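PDB 4ZPJ: extracellular ligand-binding receptor from Sphaerobacter thermophilus, which probably binds a small solute outside the membrane and delivers it to an ABC transporter. Local coordinates for residues E188-R193 and P280-G285; Q177-A182 and F254-T259; G73-L78 and L96-S101; Q114-D119 and A143-I148. One frame throughout, in Å; residues are numbered along the deposited sequence.

How the contacts relate
The contacts fall into two pairs, one on the mixed sheet of the first lobe and one on the parallel sheet of the second. Contacts 3 and 4 come first along the chain and in series. Both belong to the mixed sheet that holds strands 55-61, 92-100 and 147-149. Their centres are about 15 Å apart, and E99 meets Q114 where they touch. Contacts 1 and 2 follow, with their segments alternating along the chain. They share helix 180-188 and the neighbouring strands 252-256 and 281-283, and their centres lie about 11 Å apart. Contacts 1 and 3 are about 35 Å apart between centres, on opposite sides of the chain's centre. This fits the two-lobed build of periplasmic binding proteins.

Contact 1: E188-R193 and P280-G285; sequences ETLGYR and PLIPSG. With ZN (zinc ion), chain E.
Y192 points its hydroxyl end at the ring of P280. The two side chains cross at a slant, and P280 meets the tyrosine ring obliquely. The closest approach is Y192 OH to P280 CB, 3.1 Å, which is tight for an oxygen and a carbon. The ring carbon Y192 CZ lies 3.7 Å from P280 CB. I282 comes from another direction: its CD1 sits at the edge of the ring, near the ring plane, 4.4 Å from Y192 CE2. One face of the ring is taken by L190, whose CB stands over the ring centre. L190 also sends CD1 to I282 CD1 at 4.5 Å. The tyrosine reaches across with its CG anti to the carbonyl carbon (chi1 -59°). With a serine in place of Y192, the space beside P280 and I282 would probably be left unfilled and L190 CB would lose the ring face it lies on.

Between L190 and Y192 the chain turns at G191, whose positive phi of 84° suits a glycine after a helix. R193 folds back, and R193 NH1 donates to Y192 O at 3.0 Å from well above the carbonyl plane. E188, on the last turn of the helix, takes no part in this packing. E188 OE1 binds a zinc ion at 2.1 Å. A252 on the neighbouring strand and A186 on helix 180-188 also touch Y192. The loop joining helix 180-188 to strand 194-200 thus packs on edge strand 281-283, at the end of the helix layer over the parallel sheet, in an alpha/beta lobe of the periplasmic binding protein fold.

Contact 2: Q177-A182 and F254-T259; sequences QYDAPA and FAFHGT
D179 lays its CB and carboxylate carbon against the outer end of the F254 ring, where the chain leading into helix 180-188 meets the parallel sheet of an alpha/beta lobe. D179 CB is 3.8 Å from F254 CE1. The two side chains cross at about a right angle, with the carboxylate and ring planes 64° apart. D179 OD2 reaches the ring edge in its plane, 3.9 Å from F254 CZ. The phenylalanine extends toward D179 with its CG anti to the backbone N (chi1 166°). F256, two residues on along the strand, lies on the same side and has a similar first torsion, 167°.

The carboxylate is buried, yet both its oxygens are engaged. OD2 is bonded to S284 OG and OD1 to G285 N, which fixes how the group is turned. The F254 ring also stacks with F212. Losing the F254 ring to a valine is likely to strip D179 CB and the F212 ring of their aromatic neighbour and open a gap between D179 and the strand.

D179 OD2 also comes obliquely to F256, 4.3 Å from F256 CD2. On one face of the F256 ring lies the backbone: G258 N stands 3.4 Å above the ring plane, over its centre.

Contact 3: G73-L78 and L96-S101; sequences GNLRGL and LIIEDS. With ZN (zinc ion), chain H.
L75 and I98 make the first of two leucine-led contacts between helix 68-84 and strand 92-100. L75 CD1 meets I98 CG1 at 4.1 Å, the side chains crossing at a slant. About one helical turn on, L78 CD1 lies 4.3 Å from L96 CD1, methyl to methyl. The leucines are three residues apart on the helix and their partners two apart on the strand, so both pairs lie along one interface. L75 has its CG anti to the backbone N (chi1 178°), which carries the methyl out toward the strand. Both pairs are apolar.

The next shell is the neighbouring strand 55-61. L61 touches L75, V59 touches I98 and I57 touches L96. On the helix, T79 and L82 pack on L96. R76 takes no part and forms a salt bridge with D338.

E99 lies on the other face of the strand, against L115 of helix 105-117. E99 binds a zinc ion through both carboxylate oxygens, OE2 at 2.3 Å and OE1 at 2.6 Å. One water ligand, 2.4 Å from the zinc, also donates to I98 O, tying the metal site to the strand backbone. The very short distance of a second water is doubtful. K111 bonds E99 OE1, and Q114 makes a weak bond to OE2, so both oxygens have protein partners beside the metal.

Strand 55-61, helix 68-84 and the parallel strand 92-100 thus form a beta-alpha-beta crossover, the repeating theme of the periplasmic binding protein fold.

Contact 4: Q114-D119 and A143-I148; sequences QLIERD and AEMPTI
A143 receives the end of I116 where helices 105-117 and 130-142 lie side by side against the mixed sheet of the alpha/beta fold. A143 CB is 3.6 Å from I116 CD1 and 4.2 Å from I116 CG2, so both branches of the isoleucine bear on one methyl. The CD1 branch is extended, with chi2 at -179°, and this carries it to A143. I139 of helix 130-142 touches the same isoleucine.

E144 comes next and ends the helix. It has positive phi and closes a Schellman motif. Its O accepts a bond from K362 NZ.

M145, a selenomethionine, is buried and directs its side chain toward I116. M145 CE lies 4.2 Å from I116 CG1. The two side chains run alongside one another, pointing opposite ways. M145 is bent at its second and third torsions, which folds its CE toward the isoleucine. L140 packs on it as well.

P146 then sets its ring against L365 and L366 of helix 362-371. T147 begins strand 147-149 and also touches L140. Its hydroxyl turns back along the chain: T147 OG1 donates to M145 O at 2.8 Å, from 44° out of the carbonyl plane.

Contact 1: E188-R193 and P280-G285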
loop_
_atom_site.group_PDB
_atom_site.type_symbol
_atom_site.label_atom_id
_atom_site.label_comp_id
_atom_site.label_asym_id
_atom_site.label_seq_id
_atom_site.Cartn_x
_atom_site.Cartn_y
_atom_site.Cartn_z
ATOM N N GLU A 188 -15.960 -2.313 -17.398
ATOM C CA GLU A 188 -17.321 -2.806 -17.114
ATOM C C GLU A 188 -18.333 -1.682 -16.882
ATOM O O GLU A 188 -19.420 -1.751 -17.380
ATOM C CB GLU A 188 -17.362 -3.701 -15.866
ATOM C CG GLU A 188 -16.376 -4.852 -15.815
ATOM C CD GLU A 188 -16.626 -5.910 -16.872
ATOM O OE1 GLU A 188 -15.853 -6.902 -16.899
ATOM O OE2 GLU A 188 -17.596 -5.778 -17.644
ATOM N N THR A 189 -17.992 -0.708 -16.050
ATOM C CA THR A 189 -18.918 0.378 -15.682
ATOM C C THR A 189 -18.685 1.614 -16.575
ATOM O O THR A 189 -19.607 2.108 -17.193
ATOM C CB THR A 189 -18.748 0.716 -14.195
ATOM O OG1 THR A 189 -18.853 -0.496 -13.454
ATOM C CG2 THR A 189 -19.805 1.731 -13.671
ATOM N N LEU A 190 -17.459 2.084 -16.712
ATOM C CA LEU A 190 -17.283 3.334 -17.488
ATOM C C LEU A 190 -17.323 3.192 -19.015
ATOM O O LEU A 190 -17.404 4.211 -19.733
ATOM C CB LEU A 190 -15.985 4.065 -17.074
ATOM C CG LEU A 190 -15.952 4.446 -15.591
ATOM C CD1 LEU A 190 -14.557 4.989 -15.188
ATOM C CD2 LEU A 190 -17.097 5.432 -15.255
ATOM N N GLY A 191 -17.232 1.971 -19.538
ATOM C CA GLY A 191 -17.346 1.797 -20.972
ATOM C C GLY A 191 -16.083 2.013 -21.775
ATOM O O GLY A 191 -16.125 2.020 -23.004
ATOM N N TYR A 192 -14.942 2.154 -21.107
ATOM C CA TYR A 192 -13.698 2.435 -21.818
ATOM C C TYR A 192 -13.176 1.183 -22.487
ATOM O O TYR A 192 -13.244 0.086 -21.938
ATOM C CB TYR A 192 -12.630 3.004 -20.845
ATOM C CG TYR A 192 -13.029 4.276 -20.136
ATOM C CD1 TYR A 192 -13.957 5.184 -20.693
ATOM C CD2 TYR A 192 -12.442 4.605 -18.934
ATOM C CE1 TYR A 192 -14.319 6.357 -20.010
ATOM C CE2 TYR A 192 -12.792 5.749 -18.248
ATOM C CZ TYR A 192 -13.721 6.620 -18.777
ATOM O OH TYR A 192 -14.022 7.754 -18.029
ATOM N N ARG A 193 -12.636 1.344 -23.679
ATOM C CA ARG A 193 -12.182 0.204 -24.454
ATOM C C ARG A 193 -10.720 0.269 -24.789
ATOM O O ARG A 193 -10.089 -0.777 -24.992
ATOM C CB ARG A 193 -13.004 0.046 -25.752
ATOM C CG ARG A 193 -14.467 -0.283 -25.492
ATOM C CD ARG A 193 -14.583 -1.642 -24.802
ATOM N NE ARG A 193 -15.948 -2.008 -24.425
ATOM C CZ ARG A 193 -16.511 -1.870 -23.214
ATOM N NH1 ARG A 193 -15.863 -1.339 -22.160
ATOM N NH2 ARG A 193 -17.763 -2.290 -23.053
ATOM N N PRO A 280 -10.629 11.569 -19.880
ATOM C CA PRO A 280 -10.815 10.973 -18.549
ATOM C C PRO A 280 -9.552 10.373 -18.010
ATOM O O PRO A 280 -8.798 9.745 -18.734
ATOM C CB PRO A 280 -11.880 9.875 -18.781
ATOM C CG PRO A 280 -12.639 10.363 -20.011
ATOM C CD PRO A 280 -11.596 11.046 -20.869
ATOM N N LEU A 281 -9.350 10.544 -16.723
ATOM C CA LEU A 281 -8.130 10.103 -16.085
ATOM C C LEU A 281 -8.491 9.273 -14.871
ATOM O O LEU A 281 -9.357 9.682 -14.086
ATOM C CB LEU A 281 -7.335 11.318 -15.659
ATOM C CG LEU A 281 -6.184 11.076 -14.703
ATOM C CD1 LEU A 281 -5.112 10.250 -15.364
ATOM C CD2 LEU A 281 -5.632 12.413 -14.273
ATOM N N ILE A 282 -7.816 8.122 -14.712
ATOM C CA ILE A 282 -7.942 7.314 -13.534
ATOM C C ILE A 282 -6.581 7.385 -12.882
ATOM O O ILE A 282 -5.588 6.837 -13.401
ATOM C CB ILE A 282 -8.305 5.866 -13.863
ATOM C CG1 ILE A 282 -9.705 5.817 -14.463
ATOM C CG2 ILE A 282 -8.160 4.998 -12.630
ATOM C CD1 ILE A 282 -10.142 4.466 -14.936
ATOM N N PRO A 283 -6.505 8.119 -11.773
ATOM C CA PRO A 283 -5.295 8.145 -11.027
ATOM C C PRO A 283 -5.152 6.903 -10.237
ATOM O O PRO A 283 -6.138 6.262 -9.865
ATOM C CB PRO A 283 -5.483 9.287 -10.031
ATOM C CG PRO A 283 -6.800 9.889 -10.288
ATOM C CD PRO A 283 -7.574 8.906 -11.138
ATOM N N SER A 284 -3.910 6.579 -9.934
ATOM C CA SER A 284 -3.653 5.582 -8.921
ATOM C C SER A 284 -4.158 6.099 -7.582
ATOM O O SER A 284 -4.040 7.308 -7.272
ATOM C CB SER A 284 -2.154 5.309 -8.818
ATOM O OG SER A 284 -1.835 4.732 -7.576
ATOM N N GLY A 285 -4.647 5.180 -6.763
ATOM C CA GLY A 285 -4.991 5.508 -5.389
ATOM C C GLY A 285 -3.870 6.135 -4.619
ATOM O O GLY A 285 -4.091 6.970 -3.756
HETATM ZN ZN ZN E . -16.028 -8.389 -18.344
#

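Contact 2: Q177-A182 and F254-T259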
loop_
_atom_site.group_PDB
_atom_site.type_symbol
_atom_site.label_atom_id
_atom_site.label_comp_id
_atom_site.label_asym_id
_atom_site.label_seq_id
_atom_site.Cartn_x
_atom_site.Cartn_y
_atom_site.Cartn_z
ATOM N N GLN A 177 -1.961 -3.866 -6.990
ATOM C CA GLN A 177 -3.098 -4.683 -6.502
ATOM C C GLN A 177 -4.342 -3.835 -6.182
ATOM O O GLN A 177 -5.436 -4.323 -6.316
ATOM C CB GLN A 177 -2.652 -5.511 -5.271
ATOM C CG GLN A 177 -3.693 -6.405 -4.624
ATOM C CD GLN A 177 -3.169 -7.272 -3.475
ATOM O OE1 GLN A 177 -2.014 -7.207 -3.162
ATOM N NE2 GLN A 177 -4.050 -8.078 -2.844
ATOM N N TYR A 178 -4.181 -2.587 -5.735
ATOM C CA TYR A 178 -5.330 -1.766 -5.441
ATOM C C TYR A 178 -5.770 -0.922 -6.644
ATOM O O TYR A 178 -6.908 -0.483 -6.687
ATOM C CB TYR A 178 -5.154 -0.941 -4.144
ATOM C CG TYR A 178 -4.026 -0.025 -4.125
ATOM C CD1 TYR A 178 -4.096 1.174 -4.830
ATOM C CD2 TYR A 178 -2.855 -0.320 -3.417
ATOM C CE1 TYR A 178 -3.022 2.033 -4.870
ATOM C CE2 TYR A 178 -1.791 0.542 -3.444
ATOM C CZ TYR A 178 -1.891 1.731 -4.178
ATOM O OH TYR A 178 -0.904 2.661 -4.247
ATOM N N ASP A 179 -4.905 -0.788 -7.648
ATOM C CA ASP A 179 -5.273 -0.164 -8.899
ATOM C C ASP A 179 -5.908 -1.088 -9.953
ATOM O O ASP A 179 -6.693 -0.636 -10.785
ATOM C CB ASP A 179 -4.058 0.589 -9.470
ATOM C CG ASP A 179 -3.677 1.783 -8.590
ATOM O OD1 ASP A 179 -4.654 2.428 -8.078
ATOM O OD2 ASP A 179 -2.444 2.068 -8.384
ATOM N N ALA A 180 -5.585 -2.361 -9.948
ATOM C CA ALA A 180 -6.052 -3.241 -10.985
ATOM C C ALA A 180 -7.583 -3.291 -11.052
ATOM O O ALA A 180 -8.120 -3.281 -12.140
ATOM C CB ALA A 180 -5.505 -4.613 -10.740
ATOM N N PRO A 181 -8.296 -3.279 -9.914
ATOM C CA PRO A 181 -9.804 -3.293 -10.035
ATOM C C PRO A 181 -10.385 -2.070 -10.711
ATOM O O PRO A 181 -11.508 -2.127 -11.248
ATOM C CB PRO A 181 -10.290 -3.391 -8.565
ATOM C CG PRO A 181 -9.119 -4.056 -7.866
ATOM C CD PRO A 181 -7.898 -3.379 -8.493
ATOM N N ALA A 182 -9.607 -0.992 -10.750
ATOM C CA ALA A 182 -10.044 0.206 -11.456
ATOM C C ALA A 182 -10.074 -0.018 -12.932
ATOM O O ALA A 182 -10.805 0.662 -13.651
ATOM C CB ALA A 182 -9.162 1.416 -11.103
ATOM N N PHE A 254 -4.676 5.966 -17.479
ATOM C CA PHE A 254 -4.359 5.597 -16.107
ATOM C C PHE A 254 -2.960 6.130 -15.790
ATOM O O PHE A 254 -2.064 5.939 -16.597
ATOM C CB PHE A 254 -4.382 4.085 -15.920
ATOM C CG PHE A 254 -3.728 3.615 -14.623
ATOM C CD1 PHE A 254 -4.417 3.641 -13.409
ATOM C CD2 PHE A 254 -2.451 3.149 -14.615
ATOM C CE1 PHE A 254 -3.807 3.237 -12.214
ATOM C CE2 PHE A 254 -1.832 2.737 -13.438
ATOM C CZ PHE A 254 -2.497 2.778 -12.248
ATOM N N ALA A 255 -2.775 6.785 -14.641
ATOM C CA ALA A 255 -1.470 7.318 -14.217
ATOM C C ALA A 255 -1.094 6.996 -12.756
ATOM O O ALA A 255 -1.930 7.100 -11.805
ATOM C CB ALA A 255 -1.448 8.802 -14.402
ATOM N N PHE A 256 0.170 6.613 -12.586
ATOM C CA PHE A 256 0.769 6.337 -11.271
ATOM C C PHE A 256 2.105 7.028 -11.066
ATOM O O PHE A 256 2.987 6.954 -11.921
ATOM C CB PHE A 256 0.990 4.839 -11.114
ATOM C CG PHE A 256 1.870 4.480 -9.971
ATOM C CD1 PHE A 256 3.259 4.419 -10.133
ATOM C CD2 PHE A 256 1.319 4.172 -8.740
ATOM C CE1 PHE A 256 4.085 4.083 -9.069
ATOM C CE2 PHE A 256 2.142 3.832 -7.657
ATOM C CZ PHE A 256 3.525 3.780 -7.831
ATOM N N HIS A 257 2.256 7.686 -9.917
ATOM C CA HIS A 257 3.525 8.282 -9.495
ATOM C C HIS A 257 3.861 7.952 -8.083
ATOM O O HIS A 257 4.914 8.330 -7.614
ATOM C CB HIS A 257 3.466 9.792 -9.582
ATOM C CG HIS A 257 3.176 10.288 -10.937
ATOM N ND1 HIS A 257 1.890 10.354 -11.445
ATOM C CD2 HIS A 257 4.005 10.657 -11.935
ATOM C CE1 HIS A 257 1.944 10.805 -12.683
ATOM N NE2 HIS A 257 3.218 10.957 -13.016
ATOM N N GLY A 258 2.991 7.252 -7.377
ATOM C CA GLY A 258 3.174 7.087 -5.928
ATOM C C GLY A 258 2.687 8.345 -5.241
ATOM O O GLY A 258 2.301 9.305 -5.872
ATOM N N THR A 259 2.673 8.307 -3.938
ATOM C CA THR A 259 2.337 9.414 -3.115
ATOM C C THR A 259 3.542 10.300 -2.990
ATOM O O THR A 259 4.386 10.066 -2.137
ATOM C CB THR A 259 1.962 8.902 -1.739
ATOM O OG1 THR A 259 0.861 8.031 -1.920
ATOM C CG2 THR A 259 1.633 10.050 -0.812
#

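Contact 3: G73-L78 and L96-S101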
loop_
_atom_site.group_PDB
_atom_site.type_symbol
_atom_site.label_atom_id
_atom_site.label_comp_id
_atom_site.label_asym_id
_atom_site.label_seq_id
_atom_site.Cartn_x
_atom_site.Cartn_y
_atom_site.Cartn_z
ATOM N N GLY A 73 4.383 6.649 8.769
ATOM C CA GLY A 73 2.963 6.265 8.660
ATOM C C GLY A 73 2.752 4.824 9.079
ATOM O O GLY A 73 1.807 4.490 9.778
ATOM N N ASN A 74 3.663 3.964 8.645
ATOM C CA ASN A 74 3.605 2.591 9.000
ATOM C C ASN A 74 3.728 2.458 10.545
ATOM O O ASN A 74 2.981 1.692 11.160
ATOM C CB ASN A 74 4.691 1.800 8.250
ATOM C CG ASN A 74 4.239 1.277 6.866
ATOM O OD1 ASN A 74 3.150 1.562 6.355
ATOM N ND2 ASN A 74 5.065 0.466 6.293
ATOM N N LEU A 75 4.658 3.210 11.148
ATOM C CA LEU A 75 4.902 3.117 12.565
ATOM C C LEU A 75 3.729 3.623 13.366
ATOM O O LEU A 75 3.353 3.006 14.357
ATOM C CB LEU A 75 6.219 3.812 12.958
ATOM C CG LEU A 75 6.640 3.867 14.394
ATOM C CD1 LEU A 75 6.818 2.471 14.937
ATOM C CD2 LEU A 75 7.917 4.702 14.571
ATOM N N ARG A 76 3.108 4.703 12.942
ATOM C CA ARG A 76 1.859 5.132 13.604
ATOM C C ARG A 76 0.746 4.102 13.567
ATOM O O ARG A 76 0.059 3.886 14.563
ATOM C CB ARG A 76 1.322 6.400 12.968
ATOM C CG ARG A 76 2.200 7.622 13.201
ATOM C CD ARG A 76 1.559 8.881 12.627
ATOM N NE ARG A 76 1.292 8.826 11.200
ATOM C CZ ARG A 76 2.003 9.468 10.253
ATOM N NH1 ARG A 76 3.083 10.226 10.547
ATOM N NH2 ARG A 76 1.644 9.350 8.979
ATOM N N GLY A 77 0.512 3.477 12.423
ATOM C CA GLY A 77 -0.567 2.453 12.345
ATOM C C GLY A 77 -0.282 1.254 13.254
ATOM O O GLY A 77 -1.137 0.747 13.967
ATOM N N LEU A 78 0.948 0.805 13.188
ATOM C CA LEU A 78 1.414 -0.360 13.910
ATOM C C LEU A 78 1.299 -0.183 15.416
ATOM O O LEU A 78 0.781 -1.083 16.081
ATOM C CB LEU A 78 2.835 -0.580 13.456
ATOM C CG LEU A 78 3.734 -1.756 13.689
ATOM C CD1 LEU A 78 3.982 -1.892 15.171
ATOM C CD2 LEU A 78 3.232 -3.027 13.019
ATOM N N LEU A 96 8.846 -3.316 21.288
ATOM C CA LEU A 96 9.252 -2.948 19.959
ATOM C C LEU A 96 10.665 -2.420 19.909
ATOM O O LEU A 96 10.990 -1.505 20.612
ATOM C CB LEU A 96 8.360 -1.832 19.498
ATOM C CG LEU A 96 6.921 -2.207 19.340
ATOM C CD1 LEU A 96 6.226 -0.996 18.742
ATOM C CD2 LEU A 96 6.766 -3.429 18.475
ATOM N N ILE A 97 11.494 -3.009 19.074
ATOM C CA ILE A 97 12.831 -2.528 18.815
ATOM C C ILE A 97 12.813 -1.969 17.384
ATOM O O ILE A 97 12.609 -2.720 16.416
ATOM C CB ILE A 97 13.910 -3.622 18.985
ATOM C CG1 ILE A 97 14.064 -4.030 20.461
ATOM C CG2 ILE A 97 15.287 -3.068 18.582
ATOM C CD1 ILE A 97 13.190 -5.169 20.867
ATOM N N ILE A 98 12.963 -0.655 17.270
ATOM C CA ILE A 98 12.778 0.047 16.021
ATOM C C ILE A 98 14.136 0.435 15.452
ATOM O O ILE A 98 14.921 1.129 16.119
ATOM C CB ILE A 98 11.929 1.338 16.152
ATOM C CG1 ILE A 98 10.424 1.077 16.273
ATOM C CG2 ILE A 98 12.076 2.221 14.905
ATOM C CD1 ILE A 98 9.981 0.344 17.503
ATOM N N GLU A 99 14.389 0.022 14.206
ATOM C CA GLU A 99 15.568 0.449 13.468
ATOM C C GLU A 99 15.243 1.155 12.163
ATOM O O GLU A 99 14.420 0.679 11.333
ATOM C CB GLU A 99 16.448 -0.756 13.210
ATOM C CG GLU A 99 17.054 -1.318 14.490
ATOM C CD GLU A 99 17.970 -0.346 15.159
ATOM O OE1 GLU A 99 18.438 0.585 14.448
ATOM O OE2 GLU A 99 18.248 -0.502 16.381
ATOM N N ASP A 100 15.895 2.295 11.986
ATOM C CA ASP A 100 15.786 3.097 10.746
ATOM C C ASP A 100 16.777 2.574 9.688
ATOM O O ASP A 100 18.011 2.506 9.944
ATOM C CB ASP A 100 16.136 4.559 11.071
ATOM C CG ASP A 100 16.099 5.486 9.855
ATOM O OD1 ASP A 100 15.637 5.086 8.747
ATOM O OD2 ASP A 100 16.542 6.662 10.052
ATOM N N SER A 101 16.251 2.213 8.519
ATOM C CA SER A 101 17.069 1.745 7.386
ATOM C C SER A 101 17.547 2.905 6.511
ATOM O O SER A 101 18.384 2.702 5.639
ATOM C CB SER A 101 16.302 0.746 6.527
ATOM O OG SER A 101 15.002 1.227 6.163
HETATM ZN ZN ZN H . 19.545 1.388 16.627
HETATM O O HOH W 1 17.467 1.815 17.703
HETATM O O HOH W 2 20.765 0.870 15.754
#

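Contact 4: Q114-D119 and A143-I148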
loop_
_atom_site.group_PDB
_atom_site.type_symbol
_atom_site.label_atom_id
_atom_site.label_comp_id
_atom_site.label_asym_id
_atom_site.label_seq_id
_atom_site.Cartn_x
_atom_site.Cartn_y
_atom_site.Cartn_z
ATOM N N GLN A 114 21.443 -6.902 12.856
ATOM C CA GLN A 114 21.421 -6.523 14.270
ATOM C C GLN A 114 20.143 -6.980 15.040
ATOM O O GLN A 114 20.232 -7.524 16.120
ATOM C CB GLN A 114 21.637 -5.009 14.373
ATOM C CG GLN A 114 21.267 -4.385 15.697
ATOM C CD GLN A 114 21.060 -2.883 15.597
ATOM O OE1 GLN A 114 21.826 -2.163 14.920
ATOM N NE2 GLN A 114 20.029 -2.392 16.293
ATOM N N LEU A 115 18.969 -6.785 14.465
ATOM C CA LEU A 115 17.727 -7.133 15.151
ATOM C C LEU A 115 17.656 -8.636 15.366
ATOM O O LEU A 115 17.214 -9.083 16.408
ATOM C CB LEU A 115 16.512 -6.719 14.329
ATOM C CG LEU A 115 16.247 -5.248 14.078
ATOM C CD1 LEU A 115 15.214 -5.137 12.942
ATOM C CD2 LEU A 115 15.750 -4.569 15.347
ATOM N N ILE A 116 18.078 -9.396 14.355
ATOM C CA ILE A 116 18.167 -10.836 14.473
ATOM C C ILE A 116 19.259 -11.254 15.482
ATOM O O ILE A 116 18.946 -11.928 16.443
ATOM C CB ILE A 116 18.558 -11.479 13.141
ATOM C CG1 ILE A 116 17.488 -11.259 12.067
ATOM C CG2 ILE A 116 18.880 -12.955 13.356
ATOM C CD1 ILE A 116 17.828 -11.906 10.744
ATOM N N GLU A 117 20.518 -10.881 15.221
ATOM C CA GLU A 117 21.697 -11.372 15.981
ATOM C C GLU A 117 21.863 -10.726 17.377
ATOM O O GLU A 117 22.033 -11.426 18.364
ATOM C CB GLU A 117 23.011 -11.122 15.207
ATOM C CG GLU A 117 23.144 -11.719 13.793
ATOM C CD GLU A 117 24.491 -11.332 13.112
ATOM O OE1 GLU A 117 25.104 -10.273 13.438
ATOM O OE2 GLU A 117 24.960 -12.105 12.247
ATOM N N ARG A 118 21.848 -9.396 17.440
ATOM C CA ARG A 118 21.992 -8.645 18.709
ATOM C C ARG A 118 20.705 -8.680 19.532
ATOM O O ARG A 118 20.678 -9.105 20.669
ATOM C CB ARG A 118 22.363 -7.166 18.421
ATOM C CG ARG A 118 22.702 -6.273 19.657
ATOM C CD ARG A 118 22.834 -4.740 19.362
ATOM N NE ARG A 118 21.549 -3.980 19.297
ATOM C CZ ARG A 118 20.738 -3.727 20.346
ATOM N NH1 ARG A 118 19.610 -3.044 20.189
ATOM N NH2 ARG A 118 21.036 -4.153 21.576
ATOM N N ASP A 119 19.628 -8.204 18.945
ATOM C CA ASP A 119 18.421 -7.977 19.725
ATOM C C ASP A 119 17.600 -9.243 19.938
ATOM O O ASP A 119 16.748 -9.278 20.820
ATOM C CB ASP A 119 17.626 -6.851 19.074
ATOM C CG ASP A 119 18.370 -5.525 19.157
ATOM O OD1 ASP A 119 18.759 -5.183 20.293
ATOM O OD2 ASP A 119 18.604 -4.831 18.134
ATOM N N ALA A 143 17.662 -16.926 8.265
ATOM C CA ALA A 143 17.478 -16.878 9.717
ATOM C C ALA A 143 16.117 -17.467 10.214
ATOM O O ALA A 143 15.879 -17.551 11.405
ATOM C CB ALA A 143 17.666 -15.449 10.211
ATOM N N GLU A 144 15.256 -17.910 9.306
ATOM C CA GLU A 144 13.941 -18.473 9.677
ATOM C C GLU A 144 13.184 -17.489 10.583
ATOM O O GLU A 144 12.633 -17.850 11.614
ATOM C CB GLU A 144 14.081 -19.901 10.268
ATOM C CG GLU A 144 14.893 -20.850 9.346
ATOM C CD GLU A 144 14.945 -22.334 9.788
ATOM O OE1 GLU A 144 14.185 -22.691 10.714
ATOM O OE2 GLU A 144 15.725 -23.152 9.196
HETATM N N MSE A 145 13.139 -16.239 10.131
HETATM C CA MSE A 145 12.543 -15.133 10.858
HETATM C C MSE A 145 11.202 -14.745 10.283
HETATM O O MSE A 145 11.125 -14.232 9.139
HETATM C CB MSE A 145 13.475 -13.953 10.674
HETATM C CG MSE A 145 12.962 -12.672 11.299
HETATM SE SE MSE A 145 12.726 -12.756 13.264
HETATM C CE MSE A 145 14.448 -13.611 13.705
ATOM N N PRO A 146 10.141 -14.903 11.075
ATOM C CA PRO A 146 8.838 -14.467 10.622
ATOM C C PRO A 146 8.822 -12.984 10.398
ATOM O O PRO A 146 9.332 -12.213 11.222
ATOM C CB PRO A 146 7.896 -14.882 11.780
ATOM C CG PRO A 146 8.656 -15.972 12.475
ATOM C CD PRO A 146 10.072 -15.465 12.430
ATOM N N THR A 147 8.311 -12.580 9.257
ATOM C CA THR A 147 8.478 -11.204 8.782
ATOM C C THR A 147 7.151 -10.710 8.235
ATOM O O THR A 147 6.521 -11.414 7.457
ATOM C CB THR A 147 9.535 -11.172 7.679
ATOM O OG1 THR A 147 10.781 -11.648 8.193
ATOM C CG2 THR A 147 9.684 -9.783 7.176
ATOM N N ILE A 148 6.720 -9.533 8.667
ATOM C CA ILE A 148 5.462 -8.943 8.211
ATOM C C ILE A 148 5.810 -7.666 7.416
ATOM O O ILE A 148 6.192 -6.649 8.008
ATOM C CB ILE A 148 4.554 -8.470 9.375
ATOM C CG1 ILE A 148 4.399 -9.489 10.484
ATOM C CG2 ILE A 148 3.179 -8.099 8.887
ATOM C CD1 ILE A 148 3.630 -10.678 10.173
#